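Local coordinates for protein flavin prenyltransferase UbiX (PDB 6M8V) that probably transfers a dimethylallyl group from dimethylallyl phosphate to FMN, making the prenylated flavin cofactor used by UbiD-type decarboxylases, at residues A16-E21 with I159-V164; A91-Y96 with L129-K134. One frame throughout, in Å; residues are numbered along the deposited sequence.

Interaction 1 (A16-E21 with I159-V164); sequences AKRLLE and IINFVV
Arg-18 meets the helix of Ile-160, Asn-161 and Val-164 in two ways, its aliphatic CB and CG packing and its NH1 bonding, and so illustrates how one long side chain can serve both an apolar and a polar layer of a helix pair. Its CG stands anti to the backbone N (chi1 -179°), and bends at chi2 and chi3 then fold the chain back, leaving CB and CG against the partner helix. CG lies 3.7 Å from CG2 of Val-164, the two side chains crossing at about a right angle, while CB of Arg-18 is 3.8 Å from CG2 of Ile-160. That same methyl of Ile-160 sits over one face of the guanidinium.

At the edge of the group, NH1 of Arg-18 donates to OD1 of Asn-161 at 2.9 Å, with an N-H...O angle of 154°. The acceptor lies near the guanidinium plane, but the donor stands well above the amide's carbonyl plane, away from the lone-pair directions; the two flat groups are also steeply inclined to each other. NE of Arg-18 forms a salt bridge with OE2 of Glu-21 at 2.9 Å, and NZ of Lys-17 forms another with OE1, so that Lys-17, Arg-18 and Glu-21 make up a salt-bridge network. Two bonds from different helices thus restrain the rotation of the guanidinium. Next to Arg-18, CG1 of Val-164 packs 3.8 Å from CA of Leu-19, close against the backbone.

The helix axes pass 9.5 Å apart at a crossing angle of -63°. Helix 13-22 lies between the parallel sheet, where Leu-19 touches Val-80 and Val-82 of strand 78-84, and helix 156-171, whose Ile-160 also packs on Phe-149 of a second subunit.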
loop_
_atom_site.group_PDB
_atom_site.type_symbol
_atom_site.label_atom_id
_atom_site.label_comp_id
_atom_site.label_asym_id
_atom_site.label_seq_id
_atom_site.Cartn_x
_atom_site.Cartn_y
_atom_site.Cartn_z
ATOM N N ALA A 16 -34.629 1.641 14.085
ATOM C CA ALA A 16 -34.797 0.203 14.268
ATOM C C ALA A 16 -36.237 -0.143 14.627
ATOM O O ALA A 16 -36.774 -1.157 14.162
ATOM C CB ALA A 16 -33.838 -0.305 15.343
ATOM N N LYS A 17 -36.876 0.685 15.455
ATOM C CA LYS A 17 -38.267 0.437 15.821
ATOM C C LYS A 17 -39.167 0.489 14.592
ATOM O O LYS A 17 -39.977 -0.416 14.364
ATOM C CB LYS A 17 -38.720 1.451 16.876
ATOM C CG LYS A 17 -40.182 1.298 17.326
ATOM C CD LYS A 17 -40.578 2.410 18.295
ATOM C CE LYS A 17 -42.043 2.312 18.725
ATOM N NZ LYS A 17 -42.993 2.406 17.577
ATOM N N ARG A 18 -39.017 1.534 13.773
ATOM C CA ARG A 18 -39.841 1.663 12.575
ATOM C C ARG A 18 -39.575 0.534 11.584
ATOM O O ARG A 18 -40.513 0.004 10.977
ATOM C CB ARG A 18 -39.601 3.021 11.917
ATOM C CG ARG A 18 -40.437 3.270 10.665
ATOM C CD ARG A 18 -41.943 3.254 10.963
ATOM N NE ARG A 18 -42.270 3.912 12.226
ATOM C CZ ARG A 18 -42.301 5.231 12.401
ATOM N NH1 ARG A 18 -42.024 6.048 11.390
ATOM N NH2 ARG A 18 -42.607 5.736 13.589
ATOM N N LEU A 19 -38.306 0.160 11.397
ATOM C CA LEU A 19 -37.997 -0.947 10.494
ATOM C C LEU A 19 -38.648 -2.244 10.964
ATOM O O LEU A 19 -39.155 -3.025 10.149
ATOM C CB LEU A 19 -36.481 -1.127 10.370
ATOM C CG LEU A 19 -36.008 -2.366 9.598
ATOM C CD1 LEU A 19 -36.403 -2.284 8.127
ATOM C CD2 LEU A 19 -34.493 -2.575 9.737
ATOM N N LEU A 20 -38.644 -2.489 12.276
ATOM C CA LEU A 20 -39.206 -3.729 12.803
ATOM C C LEU A 20 -40.709 -3.811 12.567
ATOM O O LEU A 20 -41.243 -4.900 12.326
ATOM C CB LEU A 20 -38.906 -3.856 14.294
ATOM C CG LEU A 20 -37.520 -4.349 14.700
ATOM C CD1 LEU A 20 -37.289 -4.042 16.162
ATOM C CD2 LEU A 20 -37.382 -5.832 14.442
ATOM N N GLU A 21 -41.414 -2.679 12.641
ATOM C CA GLU A 21 -42.861 -2.752 12.469
ATOM C C GLU A 21 -43.269 -2.815 11.002
ATOM O O GLU A 21 -44.238 -3.505 10.670
ATOM C CB GLU A 21 -43.560 -1.587 13.182
ATOM C CG GLU A 21 -42.984 -0.205 12.961
ATOM C CD GLU A 21 -43.418 0.761 14.055
ATOM O OE1 GLU A 21 -43.514 0.327 15.224
ATOM O OE2 GLU A 21 -43.677 1.947 13.749
ATOM N N ILE A 159 -39.243 11.687 7.956
ATOM C CA ILE A 159 -37.810 11.461 7.852
ATOM C C ILE A 159 -37.479 10.014 8.186
ATOM O O ILE A 159 -36.706 9.361 7.474
ATOM C CB ILE A 159 -37.064 12.453 8.760
ATOM C CG1 ILE A 159 -37.270 13.881 8.241
ATOM C CG2 ILE A 159 -35.589 12.093 8.854
ATOM C CD1 ILE A 159 -36.482 14.921 8.981
ATOM N N ILE A 160 -38.085 9.478 9.252
ATOM C CA ILE A 160 -37.824 8.096 9.650
ATOM C C ILE A 160 -38.287 7.126 8.568
ATOM O O ILE A 160 -37.634 6.111 8.302
ATOM C CB ILE A 160 -38.494 7.788 11.002
ATOM C CG1 ILE A 160 -38.166 8.875 12.024
ATOM C CG2 ILE A 160 -38.063 6.419 11.513
ATOM C CD1 ILE A 160 -36.686 9.071 12.248
ATOM N N ASN A 161 -39.417 7.425 7.924
ATOM C CA ASN A 161 -39.949 6.517 6.913
ATOM C C ASN A 161 -39.131 6.556 5.627
ATOM O O ASN A 161 -39.083 5.560 4.897
ATOM C CB ASN A 161 -41.415 6.849 6.625
ATOM C CG ASN A 161 -42.344 6.383 7.729
ATOM O OD1 ASN A 161 -42.001 5.494 8.505
ATOM N ND2 ASN A 161 -43.530 6.979 7.801
ATOM N N PHE A 162 -38.500 7.691 5.322
ATOM C CA PHE A 162 -37.577 7.729 4.190
ATOM C C PHE A 162 -36.405 6.782 4.416
ATOM O O PHE A 162 -36.083 5.949 3.558
ATOM C CB PHE A 162 -37.071 9.157 3.959
ATOM C CG PHE A 162 -36.028 9.259 2.874
ATOM C CD1 PHE A 162 -36.400 9.489 1.562
ATOM C CD2 PHE A 162 -34.677 9.110 3.166
ATOM C CE1 PHE A 162 -35.451 9.574 0.563
ATOM C CE2 PHE A 162 -33.724 9.189 2.171
ATOM C CZ PHE A 162 -34.112 9.423 0.866
ATOM N N VAL A 163 -35.746 6.907 5.569
ATOM C CA VAL A 163 -34.594 6.066 5.879
ATOM C C VAL A 163 -34.985 4.592 5.849
ATOM O O VAL A 163 -34.288 3.758 5.258
ATOM C CB VAL A 163 -33.994 6.463 7.239
ATOM C CG1 VAL A 163 -32.878 5.498 7.635
ATOM C CG2 VAL A 163 -33.480 7.906 7.196
ATOM N N VAL A 164 -36.114 4.255 6.477
ATOM C CA VAL A 164 -36.536 2.859 6.544
ATOM C C VAL A 164 -36.936 2.348 5.162
ATOM O O VAL A 164 -36.624 1.209 4.792
ATOM C CB VAL A 164 -37.673 2.703 7.572
ATOM C CG1 VAL A 164 -38.303 1.317 7.484
ATOM C CG2 VAL A 164 -37.143 2.962 8.979
#

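Interaction 2 (A91-Y96 with L129-K134); sequences AIANGY and LENMLK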
loop_
_atom_site.group_PDB
_atom_site.type_symbol
_atom_site.label_atom_id
_atom_site.label_comp_id
_atom_site.label_asym_id
_atom_site.label_seq_id
_atom_site.Cartn_x
_atom_site.Cartn_y
_atom_site.Cartn_z
ATOM N N ALA A 91 -15.716 -3.468 15.516
ATOM C CA ALA A 91 -15.675 -4.912 15.742
ATOM C C ALA A 91 -15.980 -5.690 14.471
ATOM O O ALA A 91 -15.314 -6.688 14.174
ATOM C CB ALA A 91 -16.656 -5.305 16.847
ATOM N N ILE A 92 -16.987 -5.257 13.710
ATOM C CA ILE A 92 -17.302 -5.924 12.447
ATOM C C ILE A 92 -16.131 -5.815 11.476
ATOM O O ILE A 92 -15.725 -6.803 10.852
ATOM C CB ILE A 92 -18.593 -5.346 11.839
ATOM C CG1 ILE A 92 -19.782 -5.549 12.787
ATOM C CG2 ILE A 92 -18.887 -6.003 10.504
ATOM C CD1 ILE A 92 -21.015 -4.769 12.365
ATOM N N ALA A 93 -15.566 -4.615 11.336
ATOM C CA ALA A 93 -14.485 -4.422 10.372
ATOM C C ALA A 93 -13.245 -5.236 10.728
ATOM O O ALA A 93 -12.502 -5.658 9.833
ATOM C CB ALA A 93 -14.132 -2.936 10.265
ATOM N N ASN A 94 -12.999 -5.470 12.016
ATOM C CA ASN A 94 -11.812 -6.199 12.449
ATOM C C ASN A 94 -12.098 -7.648 12.817
ATOM O O ASN A 94 -11.161 -8.379 13.154
ATOM C CB ASN A 94 -11.146 -5.484 13.627
ATOM C CG ASN A 94 -10.445 -4.190 13.202
ATOM O OD1 ASN A 94 -9.397 -4.232 12.577
ATOM N ND2 ASN A 94 -11.021 -3.045 13.550
ATOM N N GLY A 95 -13.353 -8.082 12.749
ATOM C CA GLY A 95 -13.673 -9.471 13.004
ATOM C C GLY A 95 -13.755 -9.872 14.463
ATOM O O GLY A 95 -13.682 -11.064 14.770
ATOM N N TYR A 96 -13.909 -8.912 15.377
ATOM C CA TYR A 96 -13.877 -9.195 16.815
ATOM C C TYR A 96 -15.277 -9.607 17.259
ATOM O O TYR A 96 -16.021 -8.850 17.883
ATOM C CB TYR A 96 -13.372 -7.986 17.592
ATOM C CG TYR A 96 -13.128 -8.272 19.057
ATOM C CD1 TYR A 96 -12.214 -9.243 19.449
ATOM C CD2 TYR A 96 -13.812 -7.573 20.047
ATOM C CE1 TYR A 96 -11.989 -9.512 20.787
ATOM C CE2 TYR A 96 -13.591 -7.834 21.391
ATOM C CZ TYR A 96 -12.682 -8.809 21.752
ATOM O OH TYR A 96 -12.453 -9.079 23.082
ATOM N N LEU A 129 -14.143 6.025 8.993
ATOM C CA LEU A 129 -14.212 5.981 7.536
ATOM C C LEU A 129 -13.456 4.779 6.981
ATOM O O LEU A 129 -13.923 4.122 6.045
ATOM C CB LEU A 129 -13.679 7.290 6.955
ATOM C CG LEU A 129 -14.620 8.475 7.211
ATOM C CD1 LEU A 129 -13.929 9.823 7.002
ATOM C CD2 LEU A 129 -15.853 8.366 6.311
ATOM N N GLU A 130 -12.299 4.453 7.558
ATOM C CA GLU A 130 -11.559 3.292 7.074
ATOM C C GLU A 130 -12.272 1.989 7.428
ATOM O O GLU A 130 -12.235 1.023 6.654
ATOM C CB GLU A 130 -10.140 3.299 7.635
ATOM C CG GLU A 130 -9.174 2.416 6.855
ATOM C CD GLU A 130 -9.124 0.992 7.383
ATOM O OE1 GLU A 130 -9.226 0.815 8.615
ATOM O OE2 GLU A 130 -8.977 0.053 6.569
ATOM N N ASN A 131 -12.910 1.930 8.594
ATOM C CA ASN A 131 -13.667 0.730 8.942
ATOM C C ASN A 131 -14.845 0.546 7.992
ATOM O O ASN A 131 -15.129 -0.571 7.553
ATOM C CB ASN A 131 -14.138 0.802 10.399
ATOM C CG ASN A 131 -13.006 0.576 11.391
ATOM O OD1 ASN A 131 -11.981 -0.005 11.046
ATOM N ND2 ASN A 131 -13.193 1.023 12.632
ATOM N N MET A 132 -15.516 1.642 7.629
ATOM C CA MET A 132 -16.606 1.558 6.658
ATOM C C MET A 132 -16.099 1.185 5.273
ATOM O O MET A 132 -16.710 0.359 4.583
ATOM C CB MET A 132 -17.366 2.883 6.607
ATOM C CG MET A 132 -18.203 3.157 7.853
ATOM S SD MET A 132 -19.234 4.634 7.671
ATOM C CE MET A 132 -18.182 5.864 8.436
ATOM N N LEU A 133 -14.989 1.792 4.844
ATOM C CA LEU A 133 -14.441 1.492 3.527
ATOM C C LEU A 133 -14.082 0.016 3.404
ATOM O O LEU A 133 -14.426 -0.640 2.411
ATOM C CB LEU A 133 -13.215 2.369 3.266
ATOM C CG LEU A 133 -12.434 2.116 1.976
ATOM C CD1 LEU A 133 -13.339 2.299 0.752
ATOM C CD2 LEU A 133 -11.192 3.026 1.899
ATOM N N LYS A 134 -13.384 -0.523 4.407
ATOM C CA LYS A 134 -13.034 -1.940 4.404
ATOM C C LYS A 134 -14.268 -2.820 4.233
ATOM O O LYS A 134 -14.275 -3.749 3.419
ATOM C CB LYS A 134 -12.293 -2.304 5.695
ATOM C CG LYS A 134 -11.840 -3.769 5.769
ATOM C CD LYS A 134 -10.979 -4.010 7.005
ATOM C CE LYS A 134 -10.741 -5.483 7.264
ATOM N NZ LYS A 134 -9.975 -5.716 8.538
#
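All four side-chain torsions of Lys-134 are near 180°, so the chain runs fully extended to Ala-93, whereas chi1 of -74° sets the amide of Asn-131 beside the same residue. The lysine ends in a hydrogen bond from NZ to the backbone O of Ala-93, 2.8 Å long, with NZ tilted 26° from the carbonyl plane. The bond places a positive charge at the C-terminal end of helix 86-94, where it would be expected to interact favourably with the helix dipole.

Beside this polar link the methyl of Ala-93 fits against Asn-131: its CB is 3.7 Å from CB of Asn-131 and equally far from OD1. The small residue lets the two backbones come close, with CA of Ala-93 5.4 Å from CA of Asn-131. ND2 of Asn-131 is used across a subunit boundary, where it donates to the backbone O of Asn-94 of a neighbouring subunit.

Just beyond the contact the helix finishes in a Schellman motif, Gly-95 adopting positive phi while N of Tyr-96 bonds back to O of Ala-91. The contact is thus a compact example of a glycine-terminated helix end, closed by a Schellman motif, in which a lysine from a neighbouring helix bonds to a main-chain carbonyl of the last turn.

Overall arrangement
Interactions 1 and 2 lie on opposite sides of the chain's centre, with centres 25 Å apart and nearest atoms about 14 Å apart, so they do not touch. Along the chain, 91-96 and 129-134 are nested inside the loop that 16-21 and 159-164 close. Both join helices around the one parallel six-stranded sheet of the flavoprotein fold: interaction 1 brings the last helix, 156-171, back to the first, 13-22, and interaction 2 joins helices 86-94 and 126-137, which follow strands 78-84 and 114-119. Each also reaches a second subunit, so helix packing within the chain is continuous with assembly of the twelve-chain particle.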